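Local coordinates for intimin adherence protein (Escherichia coli O157:H7, PDB 3NCX), which probably mediates adhesion to host cells by binding the translocated receptor Tir through its C-terminal lectin-like region, at residues A[11-16]-A[49-54]; A[36-41]-A[89-94]; A[59-64]-A[75-80]. The protein carries 1 engineered substitution. One frame throughout, in Å; residues are numbered along the deposited sequence.

Contact 1: residues A[11-16]-A[49-54]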
ATOM      1  N   LEU A  11       1.131  27.759   4.423  1.00 23.21           N
ATOM      2  CA  LEU A  11       0.769  26.441   3.926  1.00 20.45           C
ATOM      3  C   LEU A  11       1.443  25.350   4.749  1.00 24.51           C
ATOM      4  O   LEU A  11       2.625  25.453   5.084  1.00 23.96           O
ATOM      5  CB  LEU A  11       1.160  26.308   2.453  1.00 24.83           C
ATOM      6  CG  LEU A  11       0.854  24.979   1.762  1.00 25.40           C
ATOM      7  CD1 LEU A  11      -0.637  24.690   1.792  1.00 20.07           C
ATOM      8  CD2 LEU A  11       1.372  25.000   0.334  1.00 23.67           C
ATOM      9  N   LYS A  12       0.686  24.305   5.069  1.00 26.52           N
ATOM     10  CA  LYS A  12       1.184  23.215   5.899  1.00 26.37           C
ATOM     11  C   LYS A  12       0.565  21.881   5.487  1.00 32.76           C
ATOM     12  O   LYS A  12      -0.658  21.753   5.411  1.00 31.22           O
ATOM     13  CB  LYS A  12       0.876  23.495   7.373  1.00 33.11           C
ATOM     14  CG  LYS A  12       1.203  22.347   8.316  1.00 39.42           C
ATOM     15  CD  LYS A  12       2.689  22.279   8.627  1.00 47.71           C
ATOM     16  CE  LYS A  12       3.044  20.992   9.361  1.00 51.03           C
ATOM     17  NZ  LYS A  12       2.253  20.817  10.612  1.00 53.84           N
ATOM     18  N   ILE A  13       1.411  20.892   5.218  1.00 32.39           N
ATOM     19  CA  ILE A  13       0.931  19.543   4.939  1.00 30.87           C
ATOM     20  C   ILE A  13       0.840  18.730   6.229  1.00 35.92           C
ATOM     21  O   ILE A  13       1.847  18.488   6.899  1.00 33.17           O
ATOM     22  CB  ILE A  13       1.828  18.804   3.928  1.00 23.76           C
ATOM     23  CG1 ILE A  13       1.652  19.392   2.528  1.00 20.92           C
ATOM     24  CG2 ILE A  13       1.490  17.323   3.903  1.00 27.79           C
ATOM     25  CD1 ILE A  13       2.454  18.672   1.464  1.00 16.20           C
ATOM     26  N   ASP A  14      -0.375  18.315   6.573  1.00 31.28           N
ATOM     27  CA  ASP A  14      -0.617  17.559   7.797  1.00 34.17           C
ATOM     28  C   ASP A  14       0.210  16.278   7.839  1.00 34.80           C
ATOM     29  O   ASP A  14       0.210  15.494   6.888  1.00 35.26           O
ATOM     30  CB  ASP A  14      -2.104  17.223   7.932  1.00 34.99           C
ATOM     31  CG  ASP A  14      -2.698  17.710   9.241  1.00 47.69           C
ATOM     32  OD1 ASP A  14      -2.586  16.985  10.253  1.00 46.34           O
ATOM     33  OD2 ASP A  14      -3.278  18.818   9.253  1.00 42.53           O
ATOM     34  N   ASN A  15       0.915  16.074   8.946  1.00 38.79           N
ATOM     35  CA  ASN A  15       1.677  14.847   9.147  1.00 37.71           C
ATOM     36  C   ASN A  15       0.748  13.659   9.370  1.00 31.00           C
ATOM     37  O   ASN A  15       1.135  12.504   9.185  1.00 25.18           O
ATOM     38  CB  ASN A  15       2.638  15.002  10.325  1.00 33.43           C
ATOM     39  CG  ASN A  15       3.393  13.725  10.629  1.00 41.89           C
ATOM     40  OD1 ASN A  15       4.303  13.339   9.894  1.00 37.55           O
ATOM     41  ND2 ASN A  15       3.021  13.062  11.719  1.00 37.85           N
ATOM     42  N   LYS A  16      -0.483  13.956   9.768  1.00 30.02           N
ATOM     43  CA  LYS A  16      -1.497  12.932   9.961  1.00 32.34           C
ATOM     44  C   LYS A  16      -2.092  12.556   8.607  1.00 34.56           C
ATOM     45  O   LYS A  16      -2.662  13.398   7.913  1.00 31.43           O
ATOM     46  CB  LYS A  16      -2.596  13.445  10.893  1.00 34.67           C
ATOM     47  CG  LYS A  16      -3.299  12.363  11.697  1.00 39.70           C
ATOM     48  CD  LYS A  16      -2.558  12.063  12.997  1.00 40.18           C
ATOM     49  CE  LYS A  16      -2.555  13.273  13.925  1.00 41.48           C
ATOM     50  NZ  LYS A  16      -1.901  12.985  15.234  1.00 34.32           N
ATOM     51  N   TYR A  49      -5.378  23.803  -3.619  1.00 26.50           N
ATOM     52  CA  TYR A  49      -4.055  23.199  -3.716  1.00 30.28           C
ATOM     53  C   TYR A  49      -3.860  22.386  -4.991  1.00 27.13           C
ATOM     54  O   TYR A  49      -4.825  21.993  -5.647  1.00 34.51           O
ATOM     55  CB  TYR A  49      -3.786  22.318  -2.494  1.00 27.22           C
ATOM     56  CG  TYR A  49      -4.262  22.926  -1.196  1.00 27.97           C
ATOM     57  CD1 TYR A  49      -3.557  23.956  -0.587  1.00 29.16           C
ATOM     58  CD2 TYR A  49      -5.421  22.473  -0.581  1.00 22.49           C
ATOM     59  CE1 TYR A  49      -3.991  24.516   0.600  1.00 28.29           C
ATOM     60  CE2 TYR A  49      -5.862  23.027   0.604  1.00 27.36           C
ATOM     61  CZ  TYR A  49      -5.145  24.047   1.192  1.00 29.65           C
ATOM     62  OH  TYR A  49      -5.584  24.598   2.374  1.00 27.44           O
ATOM     63  N   SER A  50      -2.599  22.146  -5.332  1.00 22.98           N
ATOM     64  CA  SER A  50      -2.236  21.288  -6.451  1.00 28.89           C
ATOM     65  C   SER A  50      -1.040  20.444  -6.034  1.00 27.14           C
ATOM     66  O   SER A  50      -0.114  20.945  -5.396  1.00 29.51           O
ATOM     67  CB  SER A  50      -1.897  22.121  -7.687  1.00 26.39           C
ATOM     68  OG  SER A  50      -0.829  23.012  -7.424  1.00 25.24           O
ATOM     69  N   TRP A  51      -1.057  19.163  -6.388  1.00 18.35           N
ATOM     70  CA  TRP A  51      -0.051  18.234  -5.886  1.00 24.30           C
ATOM     71  C   TRP A  51       0.908  17.750  -6.970  1.00 24.47           C
ATOM     72  O   TRP A  51       0.565  17.716  -8.151  1.00 28.26           O
ATOM     73  CB  TRP A  51      -0.726  17.052  -5.188  1.00 23.43           C
ATOM     74  CG  TRP A  51      -1.723  17.485  -4.159  1.00 20.42           C
ATOM     75  CD1 TRP A  51      -3.006  17.898  -4.385  1.00 23.41           C
ATOM     76  CD2 TRP A  51      -1.523  17.560  -2.743  1.00 18.51           C
ATOM     77  NE1 TRP A  51      -3.615  18.222  -3.197  1.00 24.95           N
ATOM     78  CE2 TRP A  51      -2.726  18.021  -2.173  1.00 19.53           C
ATOM     79  CE3 TRP A  51      -0.443  17.277  -1.900  1.00 18.47           C
ATOM     80  CZ2 TRP A  51      -2.881  18.208  -0.801  1.00 16.60           C
ATOM     81  CZ3 TRP A  51      -0.598  17.463  -0.538  1.00 18.80           C
ATOM     82  CH2 TRP A  51      -1.808  17.923  -0.003  1.00 23.11           C
ATOM     83  N   TYR A  52       2.113  17.376  -6.551  1.00 21.41           N
ATOM     84  CA  TYR A  52       3.162  16.978  -7.479  1.00 28.33           C
ATOM     85  C   TYR A  52       4.068  15.916  -6.867  1.00 28.00           C
ATOM     86  O   TYR A  52       4.411  15.986  -5.686  1.00 29.72           O
ATOM     87  CB  TYR A  52       3.988  18.200  -7.888  1.00 22.79           C
ATOM     88  CG  TYR A  52       5.257  17.871  -8.644  1.00 29.49           C
ATOM     89  CD1 TYR A  52       5.253  17.747 -10.026  1.00 30.30           C
ATOM     90  CD2 TYR A  52       6.462  17.697  -7.973  1.00 30.86           C
ATOM     91  CE1 TYR A  52       6.412  17.452 -10.721  1.00 37.34           C
ATOM     92  CE2 TYR A  52       7.626  17.401  -8.658  1.00 28.51           C
ATOM     93  CZ  TYR A  52       7.595  17.280 -10.032  1.00 36.87           C
ATOM     94  OH  TYR A  52       8.751  16.987 -10.718  1.00 31.98           O
ATOM     95  N   SER A  53       4.456  14.935  -7.676  1.00 23.24           N
ATOM     96  CA  SER A  53       5.363  13.887  -7.225  1.00 26.16           C
ATOM     97  C   SER A  53       6.720  14.031  -7.897  1.00 27.69           C
ATOM     98  O   SER A  53       6.805  14.178  -9.115  1.00 38.22           O
ATOM     99  CB  SER A  53       4.777  12.506  -7.520  1.00 35.42           C
ATOM    100  OG  SER A  53       5.696  11.483  -7.176  1.00 33.86           O
ATOM    101  N   GLU A  54       7.783  13.988  -7.103  1.00 28.71           N
ATOM    102  CA  GLU A  54       9.129  14.129  -7.643  1.00 32.32           C
ATOM    103  C   GLU A  54       9.652  12.809  -8.194  1.00 37.54           C
ATOM    104  O   GLU A  54      10.776  12.735  -8.688  1.00 41.27           O
ATOM    105  CB  GLU A  54      10.084  14.680  -6.584  1.00 29.50           C
ATOM    106  CG  GLU A  54       9.690  16.051  -6.062  1.00 31.44           C
ATOM    107  CD  GLU A  54      10.873  16.829  -5.523  1.00 43.34           C
ATOM    108  OE1 GLU A  54      12.001  16.604  -6.010  1.00 54.32           O
ATOM    109  OE2 GLU A  54      10.676  17.662  -4.615  1.00 39.77           O
TER

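Contact 2: residues A[36-41]-A[89-94]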
ATOM      1  N   GLY A  36      -1.527   0.836  -2.372  1.00 14.25           N
ATOM      2  CA  GLY A  36      -2.282   1.344  -1.244  1.00 14.88           C
ATOM      3  C   GLY A  36      -2.434   2.842  -1.406  1.00 18.71           C
ATOM      4  O   GLY A  36      -1.621   3.478  -2.080  1.00 17.44           O
ATOM      5  N   GLN A  37      -3.467   3.415  -0.798  1.00 15.91           N
ATOM      6  CA  GLN A  37      -3.776   4.823  -1.019  1.00 16.05           C
ATOM      7  C   GLN A  37      -4.060   5.597   0.265  1.00 18.16           C
ATOM      8  O   GLN A  37      -4.536   5.035   1.252  1.00 19.74           O
ATOM      9  CB  GLN A  37      -4.952   4.951  -1.988  1.00 17.71           C
ATOM     10  CG  GLN A  37      -4.691   4.306  -3.340  1.00 19.02           C
ATOM     11  CD  GLN A  37      -5.896   4.350  -4.251  1.00 14.51           C
ATOM     12  OE1 GLN A  37      -7.023   4.104  -3.822  1.00 15.21           O
ATOM     13  NE2 GLN A  37      -5.667   4.669  -5.518  1.00 17.29           N
ATOM     14  N   PHE A  38      -3.767   6.893   0.238  1.00 15.91           N
ATOM     15  CA  PHE A  38      -3.983   7.751   1.398  1.00 19.90           C
ATOM     16  C   PHE A  38      -4.119   9.223   1.011  1.00 19.98           C
ATOM     17  O   PHE A  38      -3.556   9.670   0.011  1.00 16.68           O
ATOM     18  CB  PHE A  38      -2.859   7.566   2.421  1.00 17.48           C
ATOM     19  CG  PHE A  38      -1.487   7.869   1.885  1.00 17.50           C
ATOM     20  CD1 PHE A  38      -0.888   9.094   2.126  1.00 16.84           C
ATOM     21  CD2 PHE A  38      -0.792   6.923   1.147  1.00 17.34           C
ATOM     22  CE1 PHE A  38       0.376   9.373   1.637  1.00 20.21           C
ATOM     23  CE2 PHE A  38       0.473   7.196   0.655  1.00 11.78           C
ATOM     24  CZ  PHE A  38       1.056   8.422   0.901  1.00 14.05           C
ATOM     25  N   LYS A  39      -4.870   9.969   1.815  1.00 21.50           N
ATOM     26  CA  LYS A  39      -5.142  11.376   1.537  1.00 22.49           C
ATOM     27  C   LYS A  39      -4.259  12.297   2.371  1.00 20.54           C
ATOM     28  O   LYS A  39      -4.388  12.352   3.595  1.00 18.71           O
ATOM     29  CB  LYS A  39      -6.610  11.696   1.823  1.00 24.44           C
ATOM     30  CG  LYS A  39      -7.604  10.757   1.162  1.00 25.81           C
ATOM     31  CD  LYS A  39      -7.873  11.146  -0.281  1.00 36.94           C
ATOM     32  CE  LYS A  39      -8.576  12.491  -0.365  1.00 43.11           C
ATOM     33  NZ  LYS A  39      -8.997  12.809  -1.758  1.00 40.70           N
ATOM     34  N   LEU A  40      -3.366  13.022   1.705  1.00 19.37           N
ATOM     35  CA  LEU A  40      -2.577  14.054   2.366  1.00 17.86           C
ATOM     36  C   LEU A  40      -3.448  15.282   2.620  1.00 22.00           C
ATOM     37  O   LEU A  40      -4.152  15.745   1.723  1.00 21.31           O
ATOM     38  CB  LEU A  40      -1.362  14.432   1.519  1.00 19.00           C
ATOM     39  CG  LEU A  40      -0.244  13.391   1.433  1.00 19.53           C
ATOM     40  CD1 LEU A  40       0.793  13.797   0.401  1.00 13.26           C
ATOM     41  CD2 LEU A  40       0.402  13.185   2.796  1.00 13.79           C
ATOM     42  N   LYS A  41      -3.401  15.799   3.844  1.00 25.44           N
ATOM     43  CA  LYS A  41      -4.228  16.938   4.225  1.00 21.26           C
ATOM     44  C   LYS A  41      -3.424  18.231   4.269  1.00 26.36           C
ATOM     45  O   LYS A  41      -2.561  18.404   5.127  1.00 31.15           O
ATOM     46  CB  LYS A  41      -4.878  16.693   5.589  1.00 30.57           C
ATOM     47  CG  LYS A  41      -5.761  17.834   6.082  1.00 25.03           C
ATOM     48  CD  LYS A  41      -7.225  17.610   5.722  1.00 40.19           C
ATOM     49  CE  LYS A  41      -7.442  17.572   4.217  1.00 42.15           C
ATOM     50  NZ  LYS A  41      -8.838  17.190   3.868  1.00 43.76           N
ATOM     51  N   TYR A  89       6.320  17.260   1.530  1.00 21.53           N
ATOM     52  CA  TYR A  89       6.053  16.152   2.440  1.00 22.63           C
ATOM     53  C   TYR A  89       6.789  14.913   1.937  1.00 20.00           C
ATOM     54  O   TYR A  89       6.524  14.435   0.838  1.00 21.36           O
ATOM     55  CB  TYR A  89       4.552  15.869   2.536  1.00 27.80           C
ATOM     56  CG  TYR A  89       4.225  14.562   3.224  1.00 24.47           C
ATOM     57  CD1 TYR A  89       4.087  13.389   2.495  1.00 24.24           C
ATOM     58  CD2 TYR A  89       4.060  14.499   4.602  1.00 26.36           C
ATOM     59  CE1 TYR A  89       3.794  12.190   3.117  1.00 28.42           C
ATOM     60  CE2 TYR A  89       3.765  13.303   5.234  1.00 28.14           C
ATOM     61  CZ  TYR A  89       3.633  12.151   4.486  1.00 31.73           C
ATOM     62  OH  TYR A  89       3.341  10.958   5.106  1.00 32.49           O
ATOM     63  N   THR A  90       7.712  14.395   2.741  1.00 26.28           N
ATOM     64  CA  THR A  90       8.569  13.297   2.300  1.00 26.33           C
ATOM     65  C   THR A  90       8.039  11.912   2.669  1.00 26.08           C
ATOM     66  O   THR A  90       7.548  11.692   3.777  1.00 20.28           O
ATOM     67  CB  THR A  90      10.003  13.447   2.837  1.00 19.13           C
ATOM     68  OG1 THR A  90       9.976  13.499   4.267  1.00 35.31           O
ATOM     69  CG2 THR A  90      10.637  14.719   2.303  1.00 25.63           C
ATOM     70  N   ILE A  91       8.148  10.983   1.725  1.00 20.67           N
ATOM     71  CA  ILE A  91       7.751   9.600   1.947  1.00 26.55           C
ATOM     72  C   ILE A  91       8.976   8.748   2.244  1.00 26.67           C
ATOM     73  O   ILE A  91       9.812   8.530   1.370  1.00 26.09           O
ATOM     74  CB  ILE A  91       7.046   9.005   0.713  1.00 29.48           C
ATOM     75  CG1 ILE A  91       5.882   9.891   0.266  1.00 31.57           C
ATOM     76  CG2 ILE A  91       6.553   7.600   1.014  1.00 26.80           C
ATOM     77  CD1 ILE A  91       4.645   9.748   1.120  1.00 33.84           C
ATOM     78  N   LYS A  92       9.085   8.270   3.478  1.00 26.32           N
ATOM     79  CA  LYS A  92      10.173   7.370   3.841  1.00 29.32           C
ATOM     80  C   LYS A  92       9.937   5.986   3.249  1.00 27.41           C
ATOM     81  O   LYS A  92       8.826   5.457   3.312  1.00 27.65           O
ATOM     82  CB  LYS A  92      10.322   7.285   5.362  1.00 29.63           C
ATOM     83  CG  LYS A  92      10.986   8.504   5.983  1.00 37.74           C
ATOM     84  CD  LYS A  92      12.464   8.562   5.618  1.00 45.45           C
ATOM     85  CE  LYS A  92      13.090   9.883   6.030  1.00 45.89           C
ATOM     86  NZ  LYS A  92      12.526  11.019   5.251  1.00 54.68           N
ATOM     87  N   ALA A  93      10.980   5.408   2.661  1.00 22.70           N
ATOM     88  CA  ALA A  93      10.887   4.070   2.090  1.00 21.08           C
ATOM     89  C   ALA A  93      10.513   3.063   3.170  1.00 24.96           C
ATOM     90  O   ALA A  93      10.950   3.184   4.315  1.00 21.84           O
ATOM     91  CB  ALA A  93      12.195   3.679   1.429  1.00 23.96           C
ATOM     92  N   PRO A  94       9.699   2.064   2.808  1.00 19.07           N
ATOM     93  CA  PRO A  94       9.211   1.065   3.762  1.00 23.18           C
ATOM     94  C   PRO A  94      10.269   0.024   4.102  1.00 21.98           C
ATOM     95  O   PRO A  94      11.238  -0.134   3.360  1.00 18.82           O
ATOM     96  CB  PRO A  94       8.068   0.400   2.996  1.00 19.75           C
ATOM     97  CG  PRO A  94       8.489   0.492   1.576  1.00 23.14           C
ATOM     98  CD  PRO A  94       9.185   1.823   1.449  1.00 24.67           C
TER

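Contact 3: residues A[59-64]-A[75-80]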
ATOM      1  N   ALA A  59       5.807   6.805  -6.164  1.00 25.58           N
ATOM      2  CA  ALA A  59       4.445   7.154  -5.779  1.00 27.98           C
ATOM      3  C   ALA A  59       3.818   8.194  -6.704  1.00 26.84           C
ATOM      4  O   ALA A  59       4.519   8.990  -7.328  1.00 29.52           O
ATOM      5  CB  ALA A  59       4.411   7.637  -4.335  1.00 28.30           C
ATOM      6  N   THR A  60       2.491   8.178  -6.775  1.00 27.24           N
ATOM      7  CA  THR A  60       1.732   9.110  -7.602  1.00 26.12           C
ATOM      8  C   THR A  60       0.669   9.819  -6.761  1.00 29.29           C
ATOM      9  O   THR A  60       0.188   9.269  -5.772  1.00 30.67           O
ATOM     10  CB  THR A  60       1.070   8.378  -8.792  1.00 26.63           C
ATOM     11  OG1 THR A  60       1.777   8.689  -9.999  1.00 32.25           O
ATOM     12  CG2 THR A  60      -0.389   8.786  -8.945  1.00 27.30           C
ATOM     13  N   VAL A  61       0.313  11.042  -7.146  1.00 23.54           N
ATOM     14  CA  VAL A  61      -0.683  11.809  -6.404  1.00 26.15           C
ATOM     15  C   VAL A  61      -1.624  12.567  -7.341  1.00 26.19           C
ATOM     16  O   VAL A  61      -1.190  13.149  -8.334  1.00 23.36           O
ATOM     17  CB  VAL A  61      -0.018  12.795  -5.413  1.00 24.31           C
ATOM     18  CG1 VAL A  61       0.926  13.738  -6.147  1.00 28.04           C
ATOM     19  CG2 VAL A  61      -1.076  13.575  -4.643  1.00 24.85           C
ATOM     20  N   ASP A  62      -2.916  12.553  -7.023  1.00 23.25           N
ATOM     21  CA  ASP A  62      -3.911  13.213  -7.863  1.00 27.76           C
ATOM     22  C   ASP A  62      -4.230  14.626  -7.381  1.00 29.47           C
ATOM     23  O   ASP A  62      -3.500  15.195  -6.568  1.00 31.62           O
ATOM     24  CB  ASP A  62      -5.191  12.376  -7.960  1.00 22.23           C
ATOM     25  CG  ASP A  62      -5.902  12.228  -6.627  1.00 24.16           C
ATOM     26  OD1 ASP A  62      -6.667  11.253  -6.466  1.00 26.10           O
ATOM     27  OD2 ASP A  62      -5.702  13.083  -5.739  1.00 26.38           O
ATOM     28  N   ALA A  63      -5.329  15.181  -7.879  1.00 23.72           N
ATOM     29  CA  ALA A  63      -5.700  16.560  -7.578  1.00 26.92           C
ATOM     30  C   ALA A  63      -6.393  16.713  -6.225  1.00 32.92           C
ATOM     31  O   ALA A  63      -6.542  17.828  -5.721  1.00 32.73           O
ATOM     32  CB  ALA A  63      -6.578  17.123  -8.688  1.00 37.08           C
ATOM     33  N   SER A  64      -6.814  15.597  -5.641  1.00 33.49           N
ATOM     34  CA  SER A  64      -7.522  15.627  -4.365  1.00 28.90           C
ATOM     35  C   SER A  64      -6.577  15.407  -3.187  1.00 34.02           C
ATOM     36  O   SER A  64      -6.968  15.564  -2.028  1.00 28.50           O
ATOM     37  CB  SER A  64      -8.633  14.576  -4.345  1.00 29.14           C
ATOM     38  OG  SER A  64      -8.101  13.270  -4.481  1.00 37.64           O
ATOM     39  N   VAL A  75      10.257   9.212  -1.616  1.00 24.30           N
ATOM     40  CA  VAL A  75       9.918  10.243  -2.589  1.00 24.71           C
ATOM     41  C   VAL A  75       9.329  11.477  -1.912  1.00 28.04           C
ATOM     42  O   VAL A  75       8.749  11.388  -0.829  1.00 20.17           O
ATOM     43  CB  VAL A  75       8.921   9.715  -3.640  1.00 32.56           C
ATOM     44  CG1 VAL A  75       7.579   9.413  -2.989  1.00 30.20           C
ATOM     45  CG2 VAL A  75       8.756  10.715  -4.775  1.00 28.62           C
ATOM     46  N   VAL A  76       9.481  12.630  -2.558  1.00 26.50           N
ATOM     47  CA  VAL A  76       8.947  13.879  -2.032  1.00 22.75           C
ATOM     48  C   VAL A  76       7.665  14.284  -2.749  1.00 25.46           C
ATOM     49  O   VAL A  76       7.591  14.251  -3.979  1.00 28.36           O
ATOM     50  CB  VAL A  76       9.970  15.026  -2.145  1.00 28.77           C
ATOM     51  CG1 VAL A  76       9.292  16.372  -1.921  1.00 23.46           C
ATOM     52  CG2 VAL A  76      11.109  14.820  -1.160  1.00 18.74           C
ATOM     53  N   ILE A  77       6.659  14.665  -1.969  1.00 24.77           N
ATOM     54  CA  ILE A  77       5.399  15.152  -2.512  1.00 23.44           C
ATOM     55  C   ILE A  77       5.220  16.623  -2.163  1.00 26.61           C
ATOM     56  O   ILE A  77       5.388  17.020  -1.011  1.00 22.73           O
ATOM     57  CB  ILE A  77       4.206  14.356  -1.962  1.00 21.72           C
ATOM     58  CG1 ILE A  77       4.364  12.873  -2.304  1.00 23.66           C
ATOM     59  CG2 ILE A  77       2.894  14.910  -2.507  1.00 13.47           C
ATOM     60  CD1 ILE A  77       3.276  11.997  -1.734  1.00 28.57           C
ATOM     61  N   LYS A  78       4.883  17.430  -3.164  1.00 30.59           N
ATOM     62  CA  LYS A  78       4.730  18.867  -2.958  1.00 25.37           C
ATOM     63  C   LYS A  78       3.294  19.342  -3.157  1.00 25.44           C
ATOM     64  O   LYS A  78       2.621  18.948  -4.110  1.00 22.26           O
ATOM     65  CB  LYS A  78       5.673  19.647  -3.877  1.00 26.77           C
ATOM     66  CG  LYS A  78       7.142  19.548  -3.493  1.00 24.57           C
ATOM     67  CD  LYS A  78       8.007  20.420  -4.388  1.00 21.92           C
ATOM     68  CE  LYS A  78       9.463  20.376  -3.957  1.00 27.67           C
ATOM     69  NZ  LYS A  78      10.351  21.109  -4.897  1.00 27.45           N
ATOM     70  N   ALA A  79       2.835  20.191  -2.245  1.00 25.33           N
ATOM     71  CA  ALA A  79       1.521  20.805  -2.358  1.00 24.11           C
ATOM     72  C   ALA A  79       1.674  22.304  -2.596  1.00 31.48           C
ATOM     73  O   ALA A  79       2.391  22.986  -1.865  1.00 31.42           O
ATOM     74  CB  ALA A  79       0.703  20.548  -1.104  1.00 20.28           C
ATOM     75  N   THR A  80       1.001  22.811  -3.624  1.00 33.04           N
ATOM     76  CA  THR A  80       1.077  24.225  -3.962  1.00 26.78           C
ATOM     77  C   THR A  80      -0.284  24.899  -3.851  1.00 27.80           C
ATOM     78  O   THR A  80      -1.204  24.598  -4.611  1.00 33.65           O
ATOM     79  CB  THR A  80       1.638  24.443  -5.381  1.00 25.81           C
ATOM     80  OG1 THR A  80       3.017  24.058  -5.414  1.00 28.84           O
ATOM     81  CG2 THR A  80       1.521  25.902  -5.783  1.00 27.51           C
TER

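Contact 1: residues A[11-16]-A[49-54]
Leu11 turns its CG anti to the backbone N (chi1 180°), which carries CD1 to the ring of Tyr49. Ile13 takes the other course. Its CG1 lies anti to the carbonyl carbon (chi1 -72°), and the extended end of the chain brings CD1 to the indole of Trp51. Both pairs lie between the two sheets of an immunoglobulin-like beta sandwich, partly buried. Strand 12-13 belongs to one sheet and strand 49-53 to the other, and no hydrogen bond joins the two segments.

The contact is made by methyl groups and aromatic carbons. Leu11 CD1 sits 3.6 Å from Tyr49 CE1 and 3.8 Å from Tyr49 CD1, so the methyl rests against the CD1-CE1 bond of the ring. Its approach is oblique. The two side chains run past each other in opposite senses, and Ile13 and Trp51 do the same. The backbones stay well apart, with the CA atoms of Leu11 and Tyr49 separated by 9.6 Å.

Neighbouring strands fill in around these pairs. Val87 touches both Leu11 and Ile13, while Ala79 lies against Ile13 and Trp51. The phenol end of Tyr49 is held by a hydrogen bond from its OH to Gly44 O. On the second pair, Ile13 CD1 meets the six-membered ring of the indole obliquely, 3.8 Å from Trp51 CZ3.

Contact 2: residues A[36-41]-A[89-94]
The backbones of 36-41 and 89-94 face each other without a shared hydrogen bond, and their closest CA atoms, those of Leu40 and Tyr89, are 8.9 Å apart. Side chains bridge this gap. Leu40 and Tyr89 point toward each other and meet at an oblique angle. Leu40 CD2 lies over one face of the Tyr89 ring, 3.7 Å from its centroid and 17° off the ring normal. This is a CH-pi contact. The methyl is shifted a little toward the rim, and its nearest ring atom is Tyr89 CE1 at 3.5 Å. The other branch also takes part, with Leu40 CD1 3.9 Å from Tyr89 CD1. With chi1 at 168° the tyrosine CG points away from the backbone N, and the ring reaches out to Leu40; CD2 takes the face, and CD1 only the corner at Tyr89 CD1.

The two segments lie on opposite sheets of an immunoglobulin-like sandwich. Strand 37-43 pairs with strands 17-19 and 66-69, and strand 86-91 pairs with strand 75-81. Their inward side chains therefore form part of the hydrophobic core. Val17 touches Phe38, Leu40 and Tyr89, and Ile77 packs on both Leu40 and Ile91.

Phe38 and Ile91 approach from opposite directions. Here the aromatic group offers its edge instead of a face. Ile91 CD1 stands near the plane of the Phe38 ring, 3.8 Å from Phe38 CZ. Within its own segment Phe38 meets a second methyl in the same manner: Leu40 CD2, the group that covers Tyr89, also lies at the edge of the Phe38 ring and in its plane.

Contact 3: residues A[59-64]-A[75-80]
Ala59 and Val75 direct their side chains toward each other, and so do Val61 and Ile77. The first pair is the closer. Ala59 CB meets one branch of the valine, with Val75 CG1 at 3.9 Å. That branch stands between the backbone N and the carbonyl carbon of Val75 (chi1 67°), and this rotation brings it to the short alanine side chain. The second pair is looser. Val61 CG1 and Ile77 CG2 are 4.3 Å apart, so the beta-branch methyl of the isoleucine makes the nearest approach. The CA atoms follow the same order, 7.0 Å for Ala59 and Val75 and 8.0 Å for Val61 and Ile77. Thr60 and Lys78, which alternate with these residues, point away from the interface.

Strands 59-61 and 75-81 belong to different sheets of the immunoglobulin-like sandwich. Strand 59-61 pairs with strand 66-69, and strand 75-81 runs between strands 49-53 and 86-91. The contact is thus a meeting of inward side chains across the sandwich, with no hydrogen bond between the segments. Trp51 touches both Val61 and Ile77. Val67 also touches both of them.

Beyond strand 59-61 the chain turns, and a local polar motif holds the turn. Asp62 OD2 accepts from Ser64 N at 2.8 Å, which makes an Asx turn. The N-H comes from above the carboxylate plane, 52° out of it, and the bond is bent, with an angle of 139° at the hydrogen. The serine hydroxyl gives a second bond to the same oxygen, Ser64 OG to Asp62 OD2 at 2.7 Å. It arrives on the syn side, tilted out of the plane. Both donors reach Asp62 OD2 from the same face of the carboxylate.

All three contacts join the two sheets of one immunoglobulin-like sandwich through apolar side chains. Contacts 2 and 3 are buried, while contact 1 is only partly so and lies farthest from the centre of the chain. Contacts 1 and 2 pair aliphatic groups with aromatic rings; contact 3 is purely aliphatic across its interface. The sheets tie them together. Strands 49-53, 75-81 and 86-91, one from each contact, make up a single sheet, with 75-81 in the middle and probable backbone hydrogen bonds from Ser50 O to Thr80 N and from Tyr89 N to Ile77 O. In the other sheet, Asp14 N probably bonds to Lys41 O, linking contact 1 with contact 2.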